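Local coordinates for early 35 kDa protein (Autographa californica nucleopolyhedrovirus, PDB 1P35), which inhibits caspases to block the apoptotic response of the infected insect cell and also suppresses the host's antiviral RNA interference, at residues R65-S68 and K69-Q73. Residues are numbered along the deposited sequence; the frame is centred on the assembly and turned at random.
Sequences RIKS and KVDEQ. With EDO (1,2-ethanediol), chain G; PO4 (phosphate ion), chain E.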
loop_
_atom_site.group_PDB
_atom_site.type_symbol
_atom_site.label_atom_id
_atom_site.label_comp_id
_atom_site.label_asym_id
_atom_site.label_seq_id
_atom_site.Cartn_x
_atom_site.Cartn_y
_atom_site.Cartn_z
ATOM N N ARG A 65 5.074 4.249 -4.550
ATOM C CA ARG A 65 6.486 3.912 -4.494
ATOM C C ARG A 65 7.310 5.180 -4.741
ATOM O O ARG A 65 8.373 5.330 -4.166
ATOM C CB ARG A 65 6.902 2.821 -5.517
ATOM C CG ARG A 65 6.381 1.423 -5.226
ATOM C CD ARG A 65 7.279 0.336 -5.878
ATOM N NE ARG A 65 7.337 0.435 -7.327
ATOM C CZ ARG A 65 6.293 0.240 -8.129
ATOM N NH1 ARG A 65 5.120 -0.065 -7.613
ATOM N NH2 ARG A 65 6.420 0.353 -9.437
ATOM N N ILE A 66 6.830 6.079 -5.601
ATOM C CA ILE A 66 7.566 7.321 -5.855
ATOM C C ILE A 66 7.584 8.085 -4.512
ATOM O O ILE A 66 8.615 8.396 -3.960
ATOM C CB ILE A 66 6.849 8.181 -6.915
ATOM C CG1 ILE A 66 6.887 7.457 -8.278
ATOM C CG2 ILE A 66 7.542 9.559 -7.034
ATOM C CD1 ILE A 66 5.982 8.083 -9.276
ATOM N N LYS A 67 6.404 8.315 -3.979
ATOM C CA LYS A 67 6.260 9.030 -2.756
ATOM C C LYS A 67 7.055 8.404 -1.590
ATOM O O LYS A 67 7.639 9.112 -0.771
ATOM C CB LYS A 67 4.763 9.156 -2.432
ATOM C CG LYS A 67 4.477 9.944 -1.205
ATOM C CD LYS A 67 2.981 10.217 -0.979
ATOM C CE LYS A 67 2.824 10.881 0.385
ATOM N NZ LYS A 67 3.975 11.865 0.552
ATOM N N SER A 68 7.098 7.087 -1.518
ATOM C CA SER A 68 7.830 6.412 -0.447
ATOM C C SER A 68 9.310 6.601 -0.602
ATOM O O SER A 68 10.051 6.716 0.379
ATOM C CB SER A 68 7.521 4.891 -0.452
ATOM O OG SER A 68 8.539 4.149 0.183
ATOM N N LYS A 69 9.767 6.591 -1.849
ATOM C CA LYS A 69 11.182 6.727 -2.063
ATOM C C LYS A 69 11.693 8.126 -1.708
ATOM O O LYS A 69 12.816 8.262 -1.205
ATOM C CB LYS A 69 11.562 6.384 -3.508
ATOM C CG LYS A 69 11.557 4.885 -3.771
ATOM C CD LYS A 69 12.315 4.575 -5.047
ATOM C CE LYS A 69 12.471 3.069 -5.233
ATOM N NZ LYS A 69 12.908 2.731 -6.627
ATOM N N VAL A 70 10.877 9.126 -2.009
ATOM C CA VAL A 70 11.228 10.511 -1.735
ATOM C C VAL A 70 11.235 10.698 -0.242
ATOM O O VAL A 70 12.253 11.132 0.301
ATOM C CB VAL A 70 10.279 11.514 -2.463
ATOM C CG1 VAL A 70 10.613 12.979 -2.048
ATOM C CG2 VAL A 70 10.515 11.359 -3.996
ATOM N N ASP A 71 10.135 10.313 0.410
ATOM C CA ASP A 71 10.014 10.372 1.870
ATOM C C ASP A 71 11.143 9.647 2.609
ATOM O O ASP A 71 11.548 10.084 3.670
ATOM C CB ASP A 71 8.680 9.784 2.382
ATOM C CG ASP A 71 7.478 10.653 2.034
ATOM O OD1 ASP A 71 7.685 11.853 1.765
ATOM O OD2 ASP A 71 6.324 10.159 2.068
ATOM N N GLU A 72 11.690 8.563 2.071
ATOM C CA GLU A 72 12.738 7.915 2.869
ATOM C C GLU A 72 14.096 8.631 2.750
ATOM O O GLU A 72 15.046 8.302 3.464
ATOM C CB GLU A 72 12.892 6.430 2.504
ATOM C CG GLU A 72 13.626 6.191 1.205
ATOM C CD GLU A 72 13.849 4.709 0.911
ATOM O OE1 GLU A 72 12.860 3.940 0.791
ATOM O OE2 GLU A 72 15.026 4.312 0.797
ATOM N N GLN A 73 14.218 9.567 1.813
ATOM C CA GLN A 73 15.477 10.290 1.739
ATOM C C GLN A 73 15.400 11.464 2.731
ATOM O O GLN A 73 16.400 11.814 3.363
ATOM C CB GLN A 73 15.738 10.820 0.346
ATOM C CG GLN A 73 16.054 9.786 -0.704
ATOM C CD GLN A 73 17.313 8.984 -0.364
ATOM O OE1 GLN A 73 18.375 9.545 0.009
ATOM N NE2 GLN A 73 17.211 7.666 -0.512
HETATM C C1 EDO G . 9.903 4.719 -7.653
HETATM O O1 EDO G . 10.295 3.419 -7.133
HETATM C C2 EDO G . 10.953 5.296 -8.551
HETATM O O2 EDO G . 11.019 4.515 -9.715
HETATM P P PO4 E . 10.362 0.727 -9.625
HETATM O O1 PO4 E . 9.207 0.929 -10.595
HETATM O O2 PO4 E . 11.411 1.800 -9.845
HETATM O O3 PO4 E . 9.889 0.819 -8.185
HETATM O O4 PO4 E . 10.903 -0.677 -9.875
#
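Lys67 and Asp71 form an i to i+4 salt bridge along helix 62-74, with Lys67 NZ 3.3 Å from Asp71 OD2. NZ meets that oxygen on its syn side, 16° out of the carboxylate plane. The lysine chain runs extended from a CG anti to the backbone N (chi1 -177°) and bends only at its last torsion, which turns the ammonium toward the acid. In the backbone of the same two residues, Asp71 N donates to Lys67 O at 3.0 Å; equivalent i to i+4 bonds join Lys69 to Arg65, Val70 to Ile66 and Glu72 to Ser68.

Two residues before Lys67, Arg65 meets a phosphate ion, probably from the crystallisation liquor, with the edge of its guanidinium. NE donates to phosphate O3 at 2.7 Å and NH2 to O1 at 3.1 Å, the latter nearly straight at 175°, a two-point grip with phosphorus in the guanidinium plane. Lys69 NZ makes a weak hydrogen bond to O1 of an ethanediol, probably also from the liquor; Arg16 NH1 is hydrogen-bonded to the same molecule.

Ile66 and Val70 turn the helix's buried side onto strands 10-21 and 276-282, touching Ile14 and Lys280 respectively. Lys280 is also Asp71's second cationic partner: its NZ forms a salt bridge with OD1, while Lys67 NZ lies nearer OD2.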